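PDB 1N8P: cystathionine gamma-lyase from Saccharomyces cerevisiae, which belongs to the Cys/Met metabolism family of pyridoxal-5'-phosphate-dependent enzymes and binds pyridoxal-5'-phosphate. Local coordinates for residues A[343-348]-A[365-370]. Numbering follows the deposited sequence.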
loop_
_atom_site.group_PDB
_atom_site.type_symbol
_atom_site.label_atom_id
_atom_site.label_comp_id
_atom_site.label_asym_id
_atom_site.label_seq_id
_atom_site.Cartn_x
_atom_site.Cartn_y
_atom_site.Cartn_z
ATOM N N GLU A 343 -3.347 27.624 -12.027
ATOM C CA GLU A 343 -3.332 28.406 -10.798
ATOM C C GLU A 343 -3.024 29.877 -11.086
ATOM O O GLU A 343 -2.578 30.224 -12.181
ATOM C CB GLU A 343 -2.290 27.777 -9.858
ATOM C CG GLU A 343 -1.881 28.586 -8.681
ATOM C CD GLU A 343 -0.444 29.046 -8.784
ATOM O OE1 GLU A 343 0.040 29.296 -9.907
ATOM O OE2 GLU A 343 0.200 29.179 -7.732
ATOM N N VAL A 344 -3.303 30.738 -10.114
ATOM C CA VAL A 344 -3.040 32.173 -10.237
ATOM C C VAL A 344 -2.033 32.512 -9.153
ATOM O O VAL A 344 -2.410 32.932 -8.071
ATOM C CB VAL A 344 -4.309 33.002 -9.986
ATOM C CG1 VAL A 344 -3.975 34.480 -10.039
ATOM C CG2 VAL A 344 -5.378 32.647 -11.012
ATOM N N PRO A 345 -0.739 32.346 -9.437
ATOM C CA PRO A 345 0.301 32.632 -8.454
ATOM C C PRO A 345 0.010 33.731 -7.453
ATOM O O PRO A 345 0.252 33.570 -6.263
ATOM C CB PRO A 345 1.526 32.930 -9.321
ATOM C CG PRO A 345 0.956 33.209 -10.686
ATOM C CD PRO A 345 -0.147 32.228 -10.774
ATOM N N ALA A 346 -0.522 34.839 -7.942
ATOM C CA ALA A 346 -0.824 35.991 -7.104
ATOM C C ALA A 346 -1.602 35.637 -5.867
ATOM O O ALA A 346 -1.168 35.904 -4.748
ATOM C CB ALA A 346 -1.593 37.015 -7.898
ATOM N N VAL A 347 -2.768 35.046 -6.067
ATOM C CA VAL A 347 -3.615 34.676 -4.947
ATOM C C VAL A 347 -3.221 33.359 -4.289
ATOM O O VAL A 347 -2.691 33.345 -3.187
ATOM C CB VAL A 347 -5.066 34.614 -5.397
ATOM C CG1 VAL A 347 -5.526 36.001 -5.805
ATOM C CG2 VAL A 347 -5.198 33.670 -6.570
ATOM N N MET A 348 -3.454 32.254 -4.976
ATOM C CA MET A 348 -3.144 30.936 -4.442
ATOM C C MET A 348 -1.771 30.755 -3.833
ATOM O O MET A 348 -1.639 30.414 -2.650
ATOM C CB MET A 348 -3.359 29.899 -5.528
ATOM C CG MET A 348 -4.715 30.042 -6.086
ATOM S SD MET A 348 -5.190 28.825 -7.196
ATOM C CE MET A 348 -5.468 29.829 -8.631
ATOM N N ASP A 365 -0.698 40.338 -11.176
ATOM C CA ASP A 365 -1.992 40.008 -10.596
ATOM C C ASP A 365 -2.970 39.450 -11.617
ATOM O O ASP A 365 -3.922 38.771 -11.244
ATOM C CB ASP A 365 -2.592 41.269 -9.970
ATOM C CG ASP A 365 -3.741 40.978 -9.034
ATOM O OD1 ASP A 365 -4.718 40.337 -9.469
ATOM O OD2 ASP A 365 -3.657 41.409 -7.856
ATOM N N ASP A 366 -2.764 39.754 -12.896
ATOM C CA ASP A 366 -3.670 39.248 -13.930
ATOM C C ASP A 366 -3.022 38.125 -14.731
ATOM O O ASP A 366 -3.334 37.916 -15.892
ATOM C CB ASP A 366 -4.157 40.391 -14.856
ATOM C CG ASP A 366 -3.011 41.141 -15.567
ATOM O OD1 ASP A 366 -1.988 41.428 -14.919
ATOM O OD2 ASP A 366 -3.142 41.471 -16.769
ATOM N N LEU A 367 -2.140 37.386 -14.068
ATOM C CA LEU A 367 -1.410 36.272 -14.675
ATOM C C LEU A 367 -1.934 34.866 -14.354
ATOM O O LEU A 367 -2.056 34.488 -13.194
ATOM C CB LEU A 367 0.032 36.324 -14.219
ATOM C CG LEU A 367 0.924 35.217 -14.743
ATOM C CD1 LEU A 367 1.572 35.689 -16.046
ATOM C CD2 LEU A 367 1.965 34.883 -13.688
ATOM N N VAL A 368 -2.220 34.085 -15.387
ATOM C CA VAL A 368 -2.684 32.718 -15.195
ATOM C C VAL A 368 -1.540 31.743 -15.518
ATOM O O VAL A 368 -0.920 31.811 -16.591
ATOM C CB VAL A 368 -3.890 32.388 -16.107
ATOM C CG1 VAL A 368 -4.162 30.897 -16.092
ATOM C CG2 VAL A 368 -5.112 33.138 -15.636
ATOM N N ARG A 369 -1.253 30.851 -14.578
ATOM C CA ARG A 369 -0.213 29.853 -14.764
ATOM C C ARG A 369 -0.839 28.461 -14.894
ATOM O O ARG A 369 -1.646 28.043 -14.051
ATOM C CB ARG A 369 0.738 29.892 -13.592
ATOM C CG ARG A 369 1.629 28.684 -13.435
ATOM C CD ARG A 369 2.472 28.935 -12.235
ATOM N NE ARG A 369 2.955 27.765 -11.508
ATOM C CZ ARG A 369 2.200 26.779 -11.046
ATOM N NH1 ARG A 369 0.888 26.775 -11.253
ATOM N NH2 ARG A 369 2.756 25.835 -10.299
ATOM N N ILE A 370 -0.477 27.753 -15.961
ATOM C CA ILE A 370 -1.015 26.422 -16.216
ATOM C C ILE A 370 0.011 25.299 -16.380
ATOM O O ILE A 370 1.062 25.448 -17.000
ATOM C CB ILE A 370 -1.967 26.423 -17.435
ATOM C CG1 ILE A 370 -1.259 26.946 -18.663
ATOM C CG2 ILE A 370 -3.131 27.346 -17.170
ATOM C CD1 ILE A 370 -2.183 27.116 -19.834
#
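E343 and R369 form an antiparallel hydrogen-bonded pair. E343 N donates to R369 O (2.7 Å), and R369 N returns a bond to E343 O (2.8 Å).

The same two residues carry a salt bridge on one face of the sheet, with E343 OE1 3.0 Å from R369 NH1. The carboxylate sits over a face of the guanidinium, and the two planes are turned 52° apart. No N-H points at OE1, so the attraction between the two groups is one of charge rather than a hydrogen bond. The R369 chain runs extended from CG to NE, while that of E343 bends at chi2 (-112°), which leaves OE1 beside R369 CD as well as NH1. Their stronger polar partners lie outside: T349 bonds E343 OE2, and N149 takes the NE hydrogen of R369.

The pairing joins strands 341-343 and 367-371 in the smaller mixed sheet of a fold type I (aspartate aminotransferase-like) PLP enzyme. Strand 307-312 flanks 367-371 on its other edge. The R369 side chain lies about 6 Å from bound pyridoxal-5'-phosphate.

Packing continues past the end of strand 341-343. P345 CG meets L367 CD2 at 3.6 Å, the two side chains crossing at about a right angle. P345 CD rests on R369 CB (3.8 Å). The V344 methyl CG1 is set against the carbonyl oxygen L367 O at 3.7 Å. Farther along, A346 CB touches D365 CA at 4.0 Å. The D365 carboxylate makes a salt bridge to R358.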